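Local coordinates for protein OLD nuclease (Thermus scotoductus, PDB 6P74) that degrades linear and supercoiled double-stranded DNA in the 5'-to-3' direction through a metal-dependent Toprim nuclease domain and hydrolyses ATP in a separate ABC-type ATPase domain, at residues Y379-L392 / D491-V505. Numbering follows the deposited sequence.
Sequences YGDRVAALQLFNQL and DKPYRIAEILKTVDV
Leu500 O is gripped by two N-H donors, one from each segment: Gln391 NE2 at 2.9 Å and the backbone N of Val503, three residues on in the same segment, which reach it from opposite faces of the carbonyl plane. The Gln391 bond is bent and arrives from above that plane, although Leu500 O itself lies almost in the Gln391 amide plane. The modelled flip of the Gln391 amide is supported by a second bond, nearly straight at 169°, from Gln387 NE2 to Gln391 OE1 at 3.1 Å; OE1 also comes close to Leu500 O without bonding to it. Gln387 can donate because its chain bends at chi2 (64°), which also leaves its amide nitrogen over the Lys501 methylenes.

Next to this amide pair Leu500 is a knob in the hole formed by Ala384, Gln387, Leu388 and Gln391; its CD1 lies 3.9 Å from Ala384 CB, and CD2 meets Leu388 CD2. One turn earlier, Ile496 CG2 packs 3.9 Å from Ala384 CB, while Val383 CG1 lies against the Pro493 ring. At Gly380 the backbones come closest, with 4.5 Å between Gly380 CA and Asp491 CA, and Asp491 O sits at the edge of the Tyr379 ring.

The two helix axes approach to 9.6 Å at closest and cross at -41° within the Toprim domain, with about 8 Å from Gly380 to the samarium ion bound by Asp431 and Glu480; the CB of Asp381, an inferred ligand of a divalent metal, is directed away from helix 493-501. Helix 379-391 follows strand 372-376 and packs its other side on strand 401-405, helix 479-483 touches both Ala384 and Leu500, and helix 513-523 covers Leu388 and Leu392.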
loop_
_atom_site.group_PDB
_atom_site.type_symbol
_atom_site.label_atom_id
_atom_site.label_comp_id
_atom_site.label_asym_id
_atom_site.label_seq_id
_atom_site.Cartn_x
_atom_site.Cartn_y
_atom_site.Cartn_z
ATOM N N TYR A 379 42.278 4.126 11.939
ATOM C CA TYR A 379 41.792 2.966 12.676
ATOM C C TYR A 379 42.044 3.125 14.172
ATOM O O TYR A 379 41.140 2.924 14.996
ATOM C CB TYR A 379 42.460 1.704 12.139
ATOM C CG TYR A 379 42.099 0.466 12.911
ATOM C CD1 TYR A 379 40.912 -0.212 12.657
ATOM C CD2 TYR A 379 42.942 -0.021 13.909
ATOM C CE1 TYR A 379 40.575 -1.354 13.370
ATOM C CE2 TYR A 379 42.619 -1.145 14.623
ATOM C CZ TYR A 379 41.437 -1.816 14.348
ATOM O OH TYR A 379 41.120 -2.929 15.075
ATOM N N GLY A 380 43.268 3.508 14.542
ATOM C CA GLY A 380 43.574 3.742 15.945
ATOM C C GLY A 380 42.692 4.802 16.585
ATOM O O GLY A 380 42.346 4.701 17.764
ATOM N N ASP A 381 42.293 5.815 15.820
ATOM C CA ASP A 381 41.451 6.853 16.406
ATOM C C ASP A 381 40.045 6.335 16.665
ATOM O O ASP A 381 39.421 6.690 17.671
ATOM C CB ASP A 381 41.428 8.080 15.497
ATOM C CG ASP A 381 42.827 8.521 15.099
ATOM O OD1 ASP A 381 43.627 8.888 16.011
ATOM O OD2 ASP A 381 43.134 8.477 13.876
ATOM N N ARG A 382 39.531 5.496 15.765
ATOM C CA ARG A 382 38.217 4.902 15.976
ATOM C C ARG A 382 38.215 4.021 17.221
ATOM O O ARG A 382 37.338 4.151 18.083
ATOM C CB ARG A 382 37.806 4.102 14.744
ATOM C CG ARG A 382 36.390 3.600 14.801
ATOM C CD ARG A 382 35.865 3.314 13.409
ATOM N NE ARG A 382 34.450 3.006 13.487
ATOM C CZ ARG A 382 33.963 1.808 13.771
ATOM N NH1 ARG A 382 34.776 0.783 13.988
ATOM N NH2 ARG A 382 32.655 1.645 13.850
ATOM N N VAL A 383 39.206 3.129 17.337
ATOM C CA VAL A 383 39.320 2.281 18.524
ATOM C C VAL A 383 39.289 3.128 19.786
ATOM O O VAL A 383 38.586 2.811 20.748
ATOM C CB VAL A 383 40.599 1.430 18.470
ATOM C CG1 VAL A 383 40.785 0.675 19.789
ATOM C CG2 VAL A 383 40.550 0.462 17.298
ATOM N N ALA A 384 40.072 4.205 19.807
ATOM C CA ALA A 384 40.127 5.048 20.994
ATOM C C ALA A 384 38.796 5.753 21.226
ATOM O O ALA A 384 38.294 5.784 22.358
ATOM C CB ALA A 384 41.265 6.062 20.869
ATOM N N ALA A 385 38.197 6.298 20.161
ATOM C CA ALA A 385 36.870 6.893 20.275
ATOM C C ALA A 385 35.872 5.921 20.915
ATOM O O ALA A 385 35.220 6.246 21.920
ATOM C CB ALA A 385 36.392 7.359 18.896
ATOM N N LEU A 386 35.759 4.709 20.366
ATOM C CA LEU A 386 34.746 3.771 20.853
ATOM C C LEU A 386 35.009 3.345 22.290
ATOM O O LEU A 386 34.062 3.116 23.049
ATOM C CB LEU A 386 34.658 2.542 19.935
ATOM C CG LEU A 386 34.108 2.792 18.522
ATOM C CD1 LEU A 386 34.253 1.557 17.639
ATOM C CD2 LEU A 386 32.643 3.215 18.560
ATOM N N GLN A 387 36.272 3.240 22.692
ATOM C CA GLN A 387 36.543 2.950 24.091
ATOM C C GLN A 387 36.140 4.135 24.976
ATOM O O GLN A 387 35.611 3.941 26.075
ATOM C CB GLN A 387 38.018 2.580 24.272
ATOM C CG GLN A 387 38.453 2.464 25.715
ATOM C CD GLN A 387 37.741 1.325 26.432
ATOM O OE1 GLN A 387 37.396 0.318 25.813
ATOM N NE2 GLN A 387 37.503 1.486 27.738
ATOM N N LEU A 388 36.331 5.369 24.502
ATOM C CA LEU A 388 35.903 6.505 25.321
ATOM C C LEU A 388 34.385 6.582 25.400
ATOM O O LEU A 388 33.834 6.851 26.474
ATOM C CB LEU A 388 36.486 7.816 24.793
ATOM C CG LEU A 388 37.948 7.995 25.197
ATOM C CD1 LEU A 388 38.627 9.083 24.395
ATOM C CD2 LEU A 388 38.042 8.269 26.706
ATOM N N PHE A 389 33.692 6.345 24.280
ATOM C CA PHE A 389 32.239 6.211 24.342
ATOM C C PHE A 389 31.850 5.266 25.464
ATOM O O PHE A 389 30.973 5.567 26.282
ATOM C CB PHE A 389 31.676 5.683 23.024
ATOM C CG PHE A 389 31.366 6.746 21.997
ATOM C CD1 PHE A 389 30.135 7.369 21.979
ATOM C CD2 PHE A 389 32.291 7.077 21.015
ATOM C CE1 PHE A 389 29.835 8.317 21.014
ATOM C CE2 PHE A 389 31.997 8.020 20.039
ATOM C CZ PHE A 389 30.773 8.643 20.045
ATOM N N ASN A 390 32.508 4.109 25.513
ATOM C CA ASN A 390 32.174 3.102 26.510
ATOM C C ASN A 390 32.440 3.620 27.927
ATOM O O ASN A 390 31.685 3.329 28.863
ATOM C CB ASN A 390 32.964 1.827 26.204
ATOM C CG ASN A 390 32.561 0.656 27.081
ATOM O OD1 ASN A 390 31.470 0.107 26.931
ATOM N ND2 ASN A 390 33.448 0.259 27.983
ATOM N N GLN A 391 33.501 4.401 28.104
ATOM C CA GLN A 391 33.794 4.956 29.418
ATOM C C GLN A 391 32.880 6.116 29.777
ATOM O O GLN A 391 32.697 6.408 30.961
ATOM C CB GLN A 391 35.257 5.395 29.489
ATOM C CG GLN A 391 36.201 4.209 29.617
ATOM C CD GLN A 391 37.662 4.610 29.672
ATOM O OE1 GLN A 391 38.444 4.224 28.809
ATOM N NE2 GLN A 391 38.041 5.371 30.699
ATOM N N LEU A 392 32.314 6.787 28.784
ATOM C CA LEU A 392 31.338 7.828 29.040
ATOM C C LEU A 392 29.944 7.251 29.194
ATOM O O LEU A 392 29.000 8.001 29.450
ATOM C CB LEU A 392 31.381 8.874 27.913
ATOM C CG LEU A 392 32.697 9.664 27.893
ATOM C CD1 LEU A 392 32.882 10.429 26.607
ATOM C CD2 LEU A 392 32.768 10.616 29.093
ATOM N N ASP A 491 47.982 1.208 17.217
ATOM C CA ASP A 491 46.717 0.675 16.734
ATOM C C ASP A 491 46.282 -0.607 17.434
ATOM O O ASP A 491 45.237 -1.163 17.074
ATOM C CB ASP A 491 46.772 0.440 15.210
ATOM C CG ASP A 491 47.654 -0.761 14.809
ATOM O OD1 ASP A 491 48.343 -1.370 15.675
ATOM O OD2 ASP A 491 47.651 -1.090 13.601
ATOM N N LYS A 492 47.033 -1.090 18.414
ATOM C CA LYS A 492 46.664 -2.310 19.136
ATOM C C LYS A 492 45.519 -2.014 20.108
ATOM O O LYS A 492 45.725 -1.277 21.083
ATOM C CB LYS A 492 47.888 -2.870 19.861
ATOM C CG LYS A 492 49.069 -3.212 18.944
ATOM C CD LYS A 492 50.363 -3.303 19.757
ATOM C CE LYS A 492 50.983 -4.686 19.699
ATOM N NZ LYS A 492 51.621 -4.913 18.376
ATOM N N PRO A 493 44.306 -2.537 19.880
ATOM C CA PRO A 493 43.172 -2.132 20.729
ATOM C C PRO A 493 43.396 -2.369 22.213
ATOM O O PRO A 493 43.076 -1.476 23.009
ATOM C CB PRO A 493 42.006 -2.972 20.178
ATOM C CG PRO A 493 42.383 -3.252 18.758
ATOM C CD PRO A 493 43.881 -3.405 18.763
ATOM N N TYR A 494 43.939 -3.532 22.613
ATOM C CA TYR A 494 44.130 -3.813 24.033
ATOM C C TYR A 494 45.079 -2.814 24.681
ATOM O O TYR A 494 44.893 -2.439 25.844
ATOM C CB TYR A 494 44.637 -5.239 24.236
ATOM C CG TYR A 494 43.583 -6.290 23.962
ATOM C CD1 TYR A 494 42.223 -6.018 24.158
ATOM C CD2 TYR A 494 43.942 -7.559 23.495
ATOM C CE1 TYR A 494 41.255 -6.989 23.902
ATOM C CE2 TYR A 494 42.984 -8.533 23.237
ATOM C CZ TYR A 494 41.647 -8.246 23.441
ATOM O OH TYR A 494 40.713 -9.226 23.178
ATOM N N ARG A 495 46.105 -2.374 23.950
ATOM C CA ARG A 495 46.999 -1.346 24.475
ATOM C C ARG A 495 46.282 -0.005 24.621
ATOM O O ARG A 495 46.414 0.680 25.644
ATOM C CB ARG A 495 48.227 -1.212 23.574
ATOM C CG ARG A 495 49.308 -0.322 24.160
ATOM C CD ARG A 495 49.593 -0.734 25.611
ATOM N NE ARG A 495 50.250 0.319 26.389
ATOM C CZ ARG A 495 50.359 0.312 27.718
ATOM N NH1 ARG A 495 49.850 -0.694 28.422
ATOM N NH2 ARG A 495 50.973 1.311 28.347
ATOM N N ILE A 496 45.520 0.396 23.607
ATOM C CA ILE A 496 44.787 1.650 23.711
ATOM C C ILE A 496 43.801 1.584 24.864
ATOM O O ILE A 496 43.666 2.534 25.642
ATOM C CB ILE A 496 44.074 1.969 22.389
ATOM C CG1 ILE A 496 45.101 2.316 21.314
ATOM C CG2 ILE A 496 43.083 3.115 22.598
ATOM C CD1 ILE A 496 44.584 2.184 19.893
ATOM N N ALA A 497 43.089 0.467 24.984
ATOM C CA ALA A 497 42.055 0.360 26.001
ATOM C C ALA A 497 42.647 0.459 27.398
ATOM O O ALA A 497 42.096 1.150 28.264
ATOM C CB ALA A 497 41.286 -0.955 25.843
ATOM N N GLU A 498 43.762 -0.226 27.653
ATOM C CA GLU A 498 44.255 -0.198 29.018
ATOM C C GLU A 498 44.822 1.169 29.379
ATOM O O GLU A 498 44.670 1.612 30.526
ATOM C CB GLU A 498 45.257 -1.326 29.274
ATOM C CG GLU A 498 46.499 -1.412 28.423
ATOM C CD GLU A 498 47.264 -2.716 28.706
ATOM O OE1 GLU A 498 46.623 -3.796 28.691
ATOM O OE2 GLU A 498 48.493 -2.664 28.971
ATOM N N ILE A 499 45.429 1.881 28.429
ATOM C CA ILE A 499 45.799 3.267 28.711
ATOM C C ILE A 499 44.560 4.085 29.046
ATOM O O ILE A 499 44.487 4.729 30.100
ATOM C CB ILE A 499 46.574 3.881 27.534
ATOM C CG1 ILE A 499 47.989 3.290 27.474
ATOM C CG2 ILE A 499 46.627 5.378 27.675
ATOM C CD1 ILE A 499 48.704 3.570 26.150
ATOM N N LEU A 500 43.556 4.056 28.162
ATOM C CA LEU A 500 42.376 4.893 28.360
ATOM C C LEU A 500 41.618 4.525 29.621
ATOM O O LEU A 500 40.944 5.374 30.216
ATOM C CB LEU A 500 41.455 4.787 27.155
ATOM C CG LEU A 500 41.985 5.548 25.960
ATOM C CD1 LEU A 500 41.149 5.244 24.723
ATOM C CD2 LEU A 500 42.003 7.021 26.305
ATOM N N LYS A 501 41.690 3.265 30.036
ATOM C CA LYS A 501 41.010 2.878 31.261
ATOM C C LYS A 501 41.600 3.549 32.503
ATOM O O LYS A 501 40.919 3.601 33.533
ATOM C CB LYS A 501 41.022 1.347 31.410
ATOM C CG LYS A 501 40.041 0.603 30.484
ATOM C CD LYS A 501 40.067 -0.908 30.723
ATOM C CE LYS A 501 39.224 -1.643 29.688
ATOM N NZ LYS A 501 39.305 -3.131 29.829
ATOM N N THR A 502 42.831 4.072 32.443
ATOM C CA THR A 502 43.390 4.767 33.607
ATOM C C THR A 502 43.067 6.259 33.618
ATOM O O THR A 502 43.398 6.939 34.595
ATOM C CB THR A 502 44.917 4.602 33.684
ATOM O OG1 THR A 502 45.521 5.286 32.574
ATOM C CG2 THR A 502 45.318 3.134 33.652
ATOM N N VAL A 503 42.434 6.744 32.546
ATOM C CA VAL A 503 42.060 8.185 32.428
ATOM C C VAL A 503 40.735 8.412 33.165
ATOM O O VAL A 503 39.980 7.434 33.340
ATOM C CB VAL A 503 41.965 8.625 30.954
ATOM C CG1 VAL A 503 41.555 10.084 30.826
ATOM C CG2 VAL A 503 43.261 8.363 30.203
ATOM N N ASP A 504 40.473 9.657 33.576
ATOM C CA ASP A 504 39.220 10.002 34.303
ATOM C C ASP A 504 38.355 10.907 33.415
ATOM O O ASP A 504 38.631 12.122 33.364
ATOM C CB ASP A 504 39.522 10.653 35.655
ATOM C CG ASP A 504 38.350 11.435 36.222
ATOM O OD1 ASP A 504 37.199 11.093 35.884
ATOM O OD2 ASP A 504 38.597 12.380 36.998
ATOM N N VAL A 505 37.353 10.326 32.748
ATOM C CA VAL A 505 36.442 11.101 31.853
ATOM C C VAL A 505 36.069 12.416 32.548
ATOM O O VAL A 505 35.773 13.397 31.837
ATOM C CB VAL A 505 35.187 10.286 31.485
ATOM C CG1 VAL A 505 35.505 9.180 30.489
ATOM C CG2 VAL A 505 34.502 9.717 32.717
#